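Local coordinates for polyhedrin (Orgyia pseudotsugata cypovirus 5, PDB 5A8U), which forms the crystalline occlusion bodies, or polyhedra, that protect the virus outside its host until insect larvae eat them, at residues N67-P71 with F223-Y227; S26-V32 with T51-A55. All blocks are in the same frame, centred on the assembly; numbering follows the deposited sequence.

Contact 1: N67-P71 with F223-Y227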
loop_
_atom_site.group_PDB
_atom_site.type_symbol
_atom_site.label_atom_id
_atom_site.label_comp_id
_atom_site.label_asym_id
_atom_site.label_seq_id
_atom_site.Cartn_x
_atom_site.Cartn_y
_atom_site.Cartn_z
ATOM N N ASN A 67 4.055 14.531 8.731
ATOM C CA ASN A 67 4.132 13.942 7.398
ATOM C C ASN A 67 2.769 13.967 6.713
ATOM O O ASN A 67 1.817 14.518 7.263
ATOM C CB ASN A 67 4.688 12.516 7.499
ATOM C CG ASN A 67 3.847 11.624 8.371
ATOM O OD1 ASN A 67 2.626 11.608 8.268
ATOM N ND2 ASN A 67 4.501 10.876 9.243
ATOM N N TYR A 68 2.669 13.373 5.528
ATOM C CA TYR A 68 1.414 13.453 4.790
ATOM C C TYR A 68 0.264 12.742 5.498
ATOM O O TYR A 68 -0.920 13.074 5.284
ATOM C CB TYR A 68 1.582 12.960 3.341
ATOM C CG TYR A 68 1.931 11.494 3.169
ATOM C CD1 TYR A 68 0.939 10.521 3.179
ATOM C CD2 TYR A 68 3.255 11.087 2.967
ATOM C CE1 TYR A 68 1.246 9.187 3.017
ATOM C CE2 TYR A 68 3.572 9.743 2.791
ATOM C CZ TYR A 68 2.560 8.801 2.819
ATOM O OH TYR A 68 2.847 7.464 2.642
ATOM N N MET A 69 0.609 11.772 6.344
ATOM C CA MET A 69 -0.395 11.000 7.076
ATOM C C MET A 69 -0.858 11.777 8.304
ATOM O O MET A 69 -2.047 11.819 8.610
ATOM C CB MET A 69 0.194 9.648 7.503
ATOM C CG MET A 69 -0.825 8.661 8.082
ATOM S SD MET A 69 -1.992 8.049 6.835
ATOM C CE MET A 69 -0.860 7.226 5.719
ATOM N N ASN A 70 0.096 12.374 9.008
ATOM C CA ASN A 70 -0.190 13.125 10.225
ATOM C C ASN A 70 0.487 14.483 10.192
ATOM O O ASN A 70 1.612 14.632 10.660
ATOM C CB ASN A 70 0.297 12.331 11.429
ATOM C CG ASN A 70 -0.401 11.002 11.536
ATOM O OD1 ASN A 70 -1.632 10.962 11.597
ATOM N ND2 ASN A 70 0.365 9.907 11.534
ATOM N N PRO A 71 -0.191 15.479 9.605
ATOM C CA PRO A 71 0.318 16.857 9.610
ATOM C C PRO A 71 0.352 17.408 11.021
ATOM O O PRO A 71 -0.265 16.834 11.924
ATOM C CB PRO A 71 -0.736 17.621 8.796
ATOM C CG PRO A 71 -1.466 16.558 7.994
ATOM C CD PRO A 71 -1.470 15.351 8.886
ATOM N N PHE A 223 -4.473 2.069 11.138
ATOM C CA PHE A 223 -4.742 3.247 11.943
ATOM C C PHE A 223 -3.453 4.033 12.152
ATOM O O PHE A 223 -2.389 3.460 12.404
ATOM C CB PHE A 223 -5.307 2.856 13.304
ATOM C CG PHE A 223 -5.338 3.995 14.282
ATOM C CD1 PHE A 223 -6.406 4.881 14.296
ATOM C CD2 PHE A 223 -4.269 4.220 15.142
ATOM C CE1 PHE A 223 -6.417 5.960 15.182
ATOM C CE2 PHE A 223 -4.282 5.288 16.029
ATOM C CZ PHE A 223 -5.356 6.152 16.051
ATOM N N SER A 224 -3.546 5.354 12.061
ATOM C CA SER A 224 -2.394 6.151 12.410
ATOM C C SER A 224 -2.798 7.508 12.951
ATOM O O SER A 224 -3.727 8.142 12.445
ATOM C CB SER A 224 -1.493 6.341 11.187
ATOM O OG SER A 224 -0.334 7.069 11.560
ATOM N N THR A 225 -2.087 7.957 13.973
ATOM C CA THR A 225 -2.214 9.347 14.412
ATOM C C THR A 225 -0.955 9.714 15.170
ATOM O O THR A 225 -0.118 8.851 15.446
ATOM C CB THR A 225 -3.451 9.585 15.326
ATOM O OG1 THR A 225 -3.687 10.999 15.426
ATOM C CG2 THR A 225 -3.229 9.014 16.719
ATOM N N ALA A 226 -0.814 10.994 15.488
ATOM C CA ALA A 226 0.237 11.411 16.404
ATOM C C ALA A 226 -0.416 12.066 17.605
ATOM O O ALA A 226 -1.404 12.793 17.462
ATOM C CB ALA A 226 1.196 12.377 15.730
ATOM N N TYR A 227 0.139 11.790 18.779
ATOM C CA TYR A 227 -0.362 12.318 20.041
ATOM C C TYR A 227 0.695 13.207 20.686
ATOM O O TYR A 227 1.897 12.952 20.563
ATOM C CB TYR A 227 -0.708 11.178 21.011
ATOM C CG TYR A 227 -2.043 10.544 20.736
ATOM C CD1 TYR A 227 -3.214 11.227 21.041
ATOM C CD2 TYR A 227 -2.141 9.284 20.169
ATOM C CE1 TYR A 227 -4.468 10.679 20.784
ATOM C CE2 TYR A 227 -3.397 8.712 19.912
ATOM C CZ TYR A 227 -4.553 9.423 20.219
ATOM O OH TYR A 227 -5.813 8.903 19.973
#

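Contact 2: S26-V32 with T51-A55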
loop_
_atom_site.group_PDB
_atom_site.type_symbol
_atom_site.label_atom_id
_atom_site.label_comp_id
_atom_site.label_asym_id
_atom_site.label_seq_id
_atom_site.Cartn_x
_atom_site.Cartn_y
_atom_site.Cartn_z
ATOM N N SER A 26 -8.392 -18.287 13.929
ATOM C CA SER A 26 -7.798 -17.672 12.758
ATOM C C SER A 26 -8.610 -16.472 12.297
ATOM O O SER A 26 -8.143 -15.707 11.478
ATOM C CB SER A 26 -7.672 -18.673 11.599
ATOM O OG SER A 26 -6.778 -19.722 11.926
ATOM N N ASN A 27 -9.827 -16.315 12.812
ATOM C CA ASN A 27 -10.655 -15.176 12.423
ATOM C C ASN A 27 -10.725 -14.045 13.457
ATOM O O ASN A 27 -11.453 -13.068 13.269
ATOM C CB ASN A 27 -12.041 -15.655 12.003
ATOM C CG ASN A 27 -11.988 -16.451 10.722
ATOM O OD1 ASN A 27 -12.360 -17.630 10.684
ATOM N ND2 ASN A 27 -11.491 -15.820 9.665
ATOM N N SER A 28 -9.945 -14.181 14.530
ATOM C CA SER A 28 -9.711 -13.060 15.442
ATOM C C SER A 28 -8.620 -12.177 14.858
ATOM O O SER A 28 -8.030 -12.498 13.824
ATOM C CB SER A 28 -9.261 -13.568 16.812
ATOM O OG SER A 28 -7.999 -14.210 16.722
ATOM N N GLY A 29 -8.348 -11.064 15.522
ATOM C CA GLY A 29 -7.331 -10.152 15.044
ATOM C C GLY A 29 -5.981 -10.305 15.711
ATOM O O GLY A 29 -5.889 -10.604 16.900
ATOM N N ILE A 30 -4.925 -10.111 14.926
ATOM C CA ILE A 30 -3.582 -9.920 15.454
ATOM C C ILE A 30 -3.243 -8.464 15.158
ATOM O O ILE A 30 -3.659 -7.929 14.127
ATOM C CB ILE A 30 -2.535 -10.886 14.799
ATOM C CG1 ILE A 30 -2.589 -10.835 13.270
ATOM C CG2 ILE A 30 -2.737 -12.336 15.287
ATOM C CD1 ILE A 30 -1.383 -11.539 12.587
ATOM N N ASN A 31 -2.539 -7.816 16.083
ATOM C CA ASN A 31 -2.222 -6.395 15.958
ATOM C C ASN A 31 -0.725 -6.187 15.995
ATOM O O ASN A 31 -0.020 -6.807 16.782
ATOM C CB ASN A 31 -2.859 -5.585 17.084
ATOM C CG ASN A 31 -4.317 -5.290 16.839
ATOM O OD1 ASN A 31 -4.674 -4.224 16.351
ATOM N ND2 ASN A 31 -5.176 -6.248 17.175
ATOM N N VAL A 32 -0.249 -5.307 15.134
ATOM C CA VAL A 32 1.132 -4.870 15.167
ATOM C C VAL A 32 1.079 -3.359 15.251
ATOM O O VAL A 32 0.395 -2.713 14.459
ATOM C CB VAL A 32 1.888 -5.315 13.909
ATOM C CG1 VAL A 32 3.316 -4.799 13.945
ATOM C CG2 VAL A 32 1.873 -6.851 13.837
ATOM N N THR A 51 -5.488 -11.271 10.062
ATOM C CA THR A 51 -5.955 -12.530 10.613
ATOM C C THR A 51 -4.850 -13.584 10.597
ATOM O O THR A 51 -4.596 -14.211 11.611
ATOM C CB THR A 51 -7.157 -13.035 9.827
ATOM O OG1 THR A 51 -6.890 -12.888 8.421
ATOM C CG2 THR A 51 -8.389 -12.230 10.200
ATOM N N GLU A 52 -4.182 -13.759 9.458
ATOM C CA GLU A 52 -3.196 -14.831 9.297
ATOM C C GLU A 52 -1.786 -14.282 9.197
ATOM O O GLU A 52 -0.814 -14.922 9.605
ATOM C CB GLU A 52 -3.483 -15.604 7.996
ATOM C CG GLU A 52 -4.787 -16.394 7.995
ATOM C CD GLU A 52 -4.724 -17.712 8.743
ATOM O OE1 GLU A 52 -3.638 -18.143 9.206
ATOM O OE2 GLU A 52 -5.796 -18.343 8.851
ATOM N N VAL A 53 -1.675 -13.106 8.598
ATOM C CA VAL A 53 -0.381 -12.515 8.359
ATOM C C VAL A 53 -0.523 -11.006 8.466
ATOM O O VAL A 53 -1.533 -10.407 8.068
ATOM C CB VAL A 53 0.149 -12.912 6.977
ATOM C CG1 VAL A 53 -0.759 -12.372 5.887
ATOM C CG2 VAL A 53 1.581 -12.422 6.777
ATOM N N ILE A 54 0.478 -10.390 9.056
ATOM C CA ILE A 54 0.497 -8.950 9.106
ATOM C C ILE A 54 1.895 -8.497 8.704
ATOM O O ILE A 54 2.881 -8.889 9.314
ATOM C CB ILE A 54 0.078 -8.474 10.494
ATOM C CG1 ILE A 54 -0.138 -6.972 10.508
ATOM C CG2 ILE A 54 1.099 -8.843 11.502
ATOM C CD1 ILE A 54 -0.848 -6.538 11.764
ATOM N N ALA A 55 1.958 -7.682 7.656
ATOM C CA ALA A 55 3.214 -7.312 7.032
ATOM C C ALA A 55 3.099 -5.849 6.658
ATOM O O ALA A 55 2.010 -5.359 6.365
ATOM C CB ALA A 55 3.444 -8.148 5.776
#

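Contact 1: N67-P71 with F223-Y227
Ser224 lies on strand 223-227, an outermost strand of the six-stranded antiparallel sheet within this chain, and meets Asn70 of the loop after helix 60-63. The contact is small and buried. Asn70 ND2 donates to Ser224 OG over 2.9 Å, with a nearly straight N-H...O angle of 163°. The hydroxyl lies close to the amide plane. ND2 also bonds to Gln44, so two side chains fix the rotation of this amide. Ser224 OG in turn bonds to the backbone carbonyl of Val45. The Asn70 CG sits beside its own backbone N, opposite the carbonyl carbon (chi1 -61°), which sends the amide out to the strand. There Asn70 OD1 comes 3.3 Å from Thr225 CA. Met69 adds an apolar touch, its CG 3.9 Å from Ser224 CB. Asn67 holds the loop in shape through an Asx motif. Asn67 OD1 accepts from Asn70 N at 2.7 Å and, more weakly, from Met69 N. The backbone closes the same turn from Asn67 N to Asn70 O at 3.1 Å. Gln61 of the second subunit bonds to both Met69 O and Ser224 O, so a neighbouring chain bridges the two segments. Strand 43-50 pairs with strand 223-227 through backbone bonds. Helix 60-63 packs on Asn67 and Met69, while helix 230-241 packs on Tyr227.

Contact 2: S26-V32 with T51-A55
Ile54 points at Ile30 and Val32 where two beta sheets pack face to face. Strand 30-32 belongs to the six-stranded sheet and strand 53-55 to the three-stranded one. Their short axes run 8.0 Å apart and nearly parallel, at 13°. The Ile54 CB lies 4.0 Å from Ile30 CD1. Ile54 CG2 comes closer to Ile30 CD1, at 3.8 Å. On the other branch, CG1 lies against the Val32 side chain. It stands anti to the Ile54 backbone N (chi1 -170°), and the chain continues extended. Ile54 CD1 therefore reaches the other strand, 3.7 Å from Val32 CB and near Val32 N. Phe192 and Val194 of the three-stranded sheet add to the apolar packing around Val32. The loop ends of the segments meet differently. Thr51 sets its methyl CG2 against Ser28 O at 3.7 Å, and Leu150 of the second subunit packs on this threonine. Ser26 OG bonds to Glu204, whose carboxylate lies close to that of Glu52. This proximity may raise the pKa of one of the acids, though Arg196 packs on Glu52 and may offset the effect. The Glu52 OE2 comes 3.3 Å from Ser26 CB.

After helix 6-21 the chain enters segment 26-32 and runs along strand 30-37. It turns back through strand 43-50 and passes into strand 53-58. Contact 2 closes this short excursion and ties the six-stranded sheet to the three-stranded one. Contact 1 opens only afterwards, at 67-71, and closes after 151 intervening residues at strand 223-227, on the far side of strand 43-50 from strand 30-37 in the shared sheet. The two loops follow in series and neither nest nor cross. The contact centres are about 22 Å apart, and both reach the second subunit.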